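Local coordinates for WbbM protein (Klebsiella pneumoniae, PDB 6U4B) that probably works as a bifunctional glycosyltransferase that polymerises an O-antigen glycan, with a magnesium ion bound in its glycosyltransferase family 8 region, at residues 314-318 with 579-583; 406-412 with 556-562. One frame throughout, in Å; residues are numbered along the deposited sequence.

Contact 1 (314-318 with 579-583); sequences ISGGA and FIENI
Ala318 meets Phe579, Asn582 and Ile583 in a buried, apolar crossing of two helices, where the first helix of the family 8 region, 313-325, is covered by helix 576-583 near the C-terminus. The short segments run almost perpendicular, at 88°, with axes 9.1 Å apart at closest approach. Ala318, the residue most covered by the crossing, has its CB 3.5 Å from Phe579 CE1, oblique to the ring, while Ser315 CA and Ile314 CG2 sit at the edge of the same ring. Phe579 reaches over because its CG is anti to the backbone N (chi1 171°), which sends the ring along the flank of the other helix. Ile583 uses its terminal methyl. CD1 lies over the backbone turn, 3.5 Å from Ile314 O and 3.7 Å from Ala318 N, and also touches Ile314 CG2 and Ala318 CB. In the GT-A-like fold expected of family 8 enzymes, helix 313-325 follows the first strand of the nucleotide-binding half, 302-309, so this contact brings the C-terminal segment onto that half. Asn582 comes closest through its aliphatic part, CB standing 3.3 Å from Ala318 O, whereas its ND2 is weakly hydrogen-bonded to Asp578 O and its backbone O accepts from Asn321 ND2. On the metal-facing side Ser315 packs against Asp408. The ring of Phe579 also meets that of Trp568, their planes at about 45°. Helix 589-596 covers another flank, its Ile592 touching both Ile314 and Ile583.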
loop_
_atom_site.group_PDB
_atom_site.type_symbol
_atom_site.label_atom_id
_atom_site.label_comp_id
_atom_site.label_asym_id
_atom_site.label_seq_id
_atom_site.Cartn_x
_atom_site.Cartn_y
_atom_site.Cartn_z
ATOM N N ILE A 314 15.530 3.441 -10.430
ATOM C CA ILE A 314 14.082 3.511 -10.233
ATOM C C ILE A 314 13.375 2.563 -11.192
ATOM O O ILE A 314 12.462 1.824 -10.806
ATOM C CB ILE A 314 13.586 4.958 -10.403
ATOM C CG1 ILE A 314 14.206 5.861 -9.336
ATOM C CG2 ILE A 314 12.066 5.011 -10.339
ATOM C CD1 ILE A 314 13.707 7.285 -9.377
ATOM N N SER A 315 13.795 2.569 -12.457
ATOM C CA SER A 315 13.219 1.651 -13.431
ATOM C C SER A 315 13.494 0.201 -13.053
ATOM O O SER A 315 12.618 -0.662 -13.195
ATOM C CB SER A 315 13.772 1.954 -14.822
ATOM O OG SER A 315 13.308 1.004 -15.758
ATOM N N GLY A 316 14.707 -0.088 -12.576
ATOM C CA GLY A 316 15.025 -1.439 -12.151
ATOM C C GLY A 316 14.223 -1.891 -10.948
ATOM O O GLY A 316 13.876 -3.070 -10.837
ATOM N N GLY A 317 13.922 -0.969 -10.031
ATOM C CA GLY A 317 13.085 -1.319 -8.896
ATOM C C GLY A 317 11.686 -1.729 -9.310
ATOM O O GLY A 317 11.148 -2.726 -8.821
ATOM N N ALA A 318 11.077 -0.963 -10.219
ATOM C CA ALA A 318 9.749 -1.313 -10.716
ATOM C C ALA A 318 9.766 -2.662 -11.422
ATOM O O ALA A 318 8.861 -3.484 -11.228
ATOM C CB ALA A 318 9.240 -0.222 -11.655
ATOM N N PHE A 579 3.434 0.754 -14.708
ATOM C CA PHE A 579 4.695 1.110 -14.074
ATOM C C PHE A 579 4.473 1.608 -12.650
ATOM O O PHE A 579 5.152 1.163 -11.718
ATOM C CB PHE A 579 5.415 2.167 -14.910
ATOM C CG PHE A 579 6.618 2.752 -14.237
ATOM C CD1 PHE A 579 7.838 2.101 -14.285
ATOM C CD2 PHE A 579 6.532 3.956 -13.557
ATOM C CE1 PHE A 579 8.949 2.637 -13.661
ATOM C CE2 PHE A 579 7.638 4.497 -12.933
ATOM C CZ PHE A 579 8.849 3.837 -12.985
ATOM N N ILE A 580 3.527 2.535 -12.473
ATOM C CA ILE A 580 3.235 3.082 -11.149
ATOM C C ILE A 580 2.847 1.972 -10.185
ATOM O O ILE A 580 3.271 1.962 -9.023
ATOM C CB ILE A 580 2.129 4.149 -11.253
ATOM C CG1 ILE A 580 2.662 5.393 -11.961
ATOM C CG2 ILE A 580 1.577 4.501 -9.878
ATOM C CD1 ILE A 580 3.850 6.031 -11.264
ATOM N N GLU A 581 2.042 1.018 -10.660
ATOM C CA GLU A 581 1.620 -0.116 -9.843
ATOM C C GLU A 581 2.802 -0.786 -9.148
ATOM O O GLU A 581 2.691 -1.219 -7.995
ATOM C CB GLU A 581 0.879 -1.120 -10.727
ATOM C CG GLU A 581 0.419 -2.388 -10.037
ATOM C CD GLU A 581 -0.011 -3.450 -11.037
ATOM O OE1 GLU A 581 0.467 -4.600 -10.935
ATOM O OE2 GLU A 581 -0.813 -3.129 -11.938
ATOM N N ASN A 582 3.942 -0.871 -9.827
ATOM C CA ASN A 582 5.105 -1.560 -9.286
ATOM C C ASN A 582 6.063 -0.638 -8.546
ATOM O O ASN A 582 6.935 -1.130 -7.822
ATOM C CB ASN A 582 5.848 -2.290 -10.410
ATOM C CG ASN A 582 5.038 -3.427 -10.992
ATOM O OD1 ASN A 582 4.794 -4.431 -10.321
ATOM N ND2 ASN A 582 4.612 -3.277 -12.240
ATOM N N ILE A 583 5.931 0.678 -8.706
ATOM C CA ILE A 583 6.761 1.615 -7.960
ATOM C C ILE A 583 6.042 2.168 -6.731
ATOM O O ILE A 583 6.702 2.741 -5.850
ATOM C CB ILE A 583 7.245 2.768 -8.866
ATOM C CG1 ILE A 583 8.655 3.201 -8.465
ATOM C CG2 ILE A 583 6.278 3.948 -8.816
ATOM C CD1 ILE A 583 9.694 2.115 -8.652
#

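Contact 2 (406-412 with 556-562); sequences DSDTVVK and PKMIHYA. With MG (magnesium ion), chain C.
Asp406, Asp408 and His560 converge on one magnesium ion at the end of an antiparallel strand pair, 409-411 with 558-560. Metal bonds come first: Asp406 OD2 and His560 NE2 each lie 2.1 Å from the magnesium ion, and Asp408 binds it with both oxygens, OD1 at 2.5 Å and OD2 more loosely at 2.7 Å. Both carboxylates stand nearly perpendicular to the imidazole, at 79° and 82°, with Asp406 OD2 and Asp408 OD1 at its edge. The bond to Asn526 OD1 at ND1 and the metal at NE2 together fix the ring's rotation, while Arg389 pairs with Asp406 OD1. Backbone hydrogen bonds align the strands: Val410 and Ile559 exchange a pair, Ile559 N to Val410 O being nearly straight at 2.8 Å, and Tyr561 N reaches Asp408 O at 2.9 Å. Just after the DxD residues, Thr409 OG1 donates to Asp406 O, closing the turn that carries both aspartates. Apolar packing falls on both faces. Thr409 CG2 rests 3.6 Å from Met558 SD on the His560 side, and across the sheet Val410 CG2 abuts the edge of the Tyr561 ring, 3.8 Å from CE1. Two aspartates and a histidine match the DxD-plus-histidine site of family 8 enzymes, where the metal would probably bind the sugar nucleotide's diphosphate.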
loop_
_atom_site.group_PDB
_atom_site.type_symbol
_atom_site.label_atom_id
_atom_site.label_comp_id
_atom_site.label_asym_id
_atom_site.label_seq_id
_atom_site.Cartn_x
_atom_site.Cartn_y
_atom_site.Cartn_z
ATOM N N ASP A 406 15.699 -5.960 -20.416
ATOM C CA ASP A 406 16.000 -4.539 -20.280
ATOM C C ASP A 406 15.450 -3.988 -18.966
ATOM O O ASP A 406 14.434 -4.456 -18.442
ATOM C CB ASP A 406 15.402 -3.755 -21.450
ATOM C CG ASP A 406 16.374 -3.580 -22.600
ATOM O OD1 ASP A 406 17.446 -4.225 -22.589
ATOM O OD2 ASP A 406 16.065 -2.786 -23.513
ATOM N N SER A 407 16.123 -2.965 -18.442
ATOM C CA SER A 407 15.713 -2.377 -17.174
ATOM C C SER A 407 14.491 -1.478 -17.308
ATOM O O SER A 407 13.779 -1.276 -16.317
ATOM C CB SER A 407 16.868 -1.586 -16.557
ATOM O OG SER A 407 17.116 -0.394 -17.280
ATOM N N ASP A 408 14.226 -0.941 -18.496
ATOM C CA ASP A 408 13.067 -0.069 -18.700
ATOM C C ASP A 408 11.827 -0.870 -19.088
ATOM O O ASP A 408 11.124 -0.558 -20.051
ATOM C CB ASP A 408 13.390 0.993 -19.744
ATOM C CG ASP A 408 13.855 0.399 -21.059
ATOM O OD1 ASP A 408 14.150 -0.815 -21.098
ATOM O OD2 ASP A 408 13.919 1.148 -22.057
ATOM N N THR A 409 11.557 -1.929 -18.326
ATOM C CA THR A 409 10.424 -2.806 -18.578
ATOM C C THR A 409 9.697 -3.094 -17.269
ATOM O O THR A 409 10.219 -2.858 -16.177
ATOM C CB THR A 409 10.861 -4.138 -19.208
ATOM O OG1 THR A 409 11.660 -4.867 -18.267
ATOM C CG2 THR A 409 11.669 -3.907 -20.484
ATOM N N VAL A 410 8.475 -3.608 -17.398
ATOM C CA VAL A 410 7.778 -4.299 -16.321
ATOM C C VAL A 410 7.151 -5.551 -16.917
ATOM O O VAL A 410 6.689 -5.537 -18.063
ATOM C CB VAL A 410 6.699 -3.423 -15.636
ATOM C CG1 VAL A 410 7.327 -2.228 -14.926
ATOM C CG2 VAL A 410 5.637 -2.969 -16.630
ATOM N N VAL A 411 7.152 -6.637 -16.153
ATOM C CA VAL A 411 6.554 -7.884 -16.610
ATOM C C VAL A 411 5.128 -7.970 -16.087
ATOM O O VAL A 411 4.787 -7.412 -15.037
ATOM C CB VAL A 411 7.381 -9.114 -16.180
ATOM C CG1 VAL A 411 8.821 -8.972 -16.657
ATOM C CG2 VAL A 411 7.323 -9.302 -14.676
ATOM N N LYS A 412 4.279 -8.660 -16.848
ATOM C CA LYS A 412 2.909 -8.949 -16.443
ATOM C C LYS A 412 2.677 -10.444 -16.279
ATOM O O LYS A 412 1.521 -10.879 -16.198
ATOM C CB LYS A 412 1.916 -8.376 -17.459
ATOM C CG LYS A 412 2.152 -6.915 -17.811
ATOM C CD LYS A 412 1.639 -5.986 -16.724
ATOM C CE LYS A 412 0.124 -6.031 -16.641
ATOM N NZ LYS A 412 -0.408 -5.002 -15.708
ATOM N N PRO A 556 -0.320 -7.959 -22.739
ATOM C CA PRO A 556 1.142 -8.083 -22.757
ATOM C C PRO A 556 1.639 -8.972 -21.634
ATOM O O PRO A 556 1.041 -9.054 -20.558
ATOM C CB PRO A 556 1.630 -6.638 -22.571
ATOM C CG PRO A 556 0.424 -5.773 -22.804
ATOM C CD PRO A 556 -0.747 -6.599 -22.380
ATOM N N LYS A 557 2.751 -9.656 -21.901
ATOM C CA LYS A 557 3.470 -10.363 -20.852
ATOM C C LYS A 557 4.692 -9.599 -20.367
ATOM O O LYS A 557 5.137 -9.824 -19.234
ATOM C CB LYS A 557 3.871 -11.761 -21.332
ATOM C CG LYS A 557 2.663 -12.654 -21.577
ATOM C CD LYS A 557 3.040 -14.103 -21.815
ATOM C CE LYS A 557 1.794 -14.977 -21.866
ATOM N NZ LYS A 557 2.091 -16.368 -22.302
ATOM N N MET A 558 5.225 -8.696 -21.189
ATOM C CA MET A 558 6.240 -7.746 -20.755
ATOM C C MET A 558 6.017 -6.451 -21.518
ATOM O O MET A 558 5.823 -6.474 -22.735
ATOM C CB MET A 558 7.661 -8.280 -20.988
ATOM C CG MET A 558 8.771 -7.296 -20.620
ATOM S SD MET A 558 9.211 -6.128 -21.930
ATOM C CE MET A 558 10.523 -7.020 -22.770
ATOM N N ILE A 559 6.052 -5.335 -20.800
ATOM C CA ILE A 559 5.860 -4.012 -21.375
ATOM C C ILE A 559 7.220 -3.334 -21.445
ATOM O O ILE A 559 7.921 -3.228 -20.434
ATOM C CB ILE A 559 4.867 -3.184 -20.547
ATOM C CG1 ILE A 559 3.502 -3.872 -20.527
ATOM C CG2 ILE A 559 4.767 -1.770 -21.092
ATOM C CD1 ILE A 559 2.564 -3.358 -19.455
ATOM N N HIS A 560 7.599 -2.881 -22.635
ATOM C CA HIS A 560 8.906 -2.281 -22.869
ATOM C C HIS A 560 8.721 -0.779 -23.054
ATOM O O HIS A 560 8.155 -0.336 -24.060
ATOM C CB HIS A 560 9.580 -2.910 -24.087
ATOM C CG HIS A 560 11.049 -2.637 -24.170
ATOM N ND1 HIS A 560 11.860 -3.206 -25.128
ATOM C CD2 HIS A 560 11.854 -1.857 -23.410
ATOM C CE1 HIS A 560 13.102 -2.789 -24.954
ATOM N NE2 HIS A 560 13.125 -1.970 -23.919
ATOM N N TYR A 561 9.211 0.004 -22.092
ATOM C CA TYR A 561 9.133 1.454 -22.202
ATOM C C TYR A 561 10.316 2.001 -22.986
ATOM O O TYR A 561 10.969 2.959 -22.558
ATOM C CB TYR A 561 9.058 2.095 -20.820
ATOM C CG TYR A 561 7.883 1.605 -20.018
ATOM C CD1 TYR A 561 8.028 0.570 -19.107
ATOM C CD2 TYR A 561 6.618 2.150 -20.197
ATOM C CE1 TYR A 561 6.952 0.106 -18.380
ATOM C CE2 TYR A 561 5.536 1.694 -19.473
ATOM C CZ TYR A 561 5.711 0.672 -18.567
ATOM O OH TYR A 561 4.640 0.211 -17.843
ATOM N N ALA A 562 10.591 1.404 -24.141
ATOM C CA ALA A 562 11.701 1.855 -24.962
ATOM C C ALA A 562 11.382 3.199 -25.599
ATOM O O ALA A 562 10.286 3.416 -26.121
ATOM C CB ALA A 562 12.024 0.823 -26.040
HETATM MG MG MG C . 14.882 -0.997 -23.464
#

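Following the chain from the N terminus, helix 313-325 supplies the first half of contact 1, and the chain then runs through the central sheet to 406-412. Contact 2 closes when strand 558-560 returns to pair with 409-411, and contact 1 closes later, at helix 576-583. The smaller loop therefore lies wholly within the larger, and the two do not cross. Their centres are 10 Å apart and they touch directly: Ser315 OG probably bonds to Ser407 O, though the modelled distance is doubtfully short, and Asn582 packs against Val410. Helix 313-325 and helix 576-583, the last but one, are thus joined to each other and to the strand pair beside the metal site.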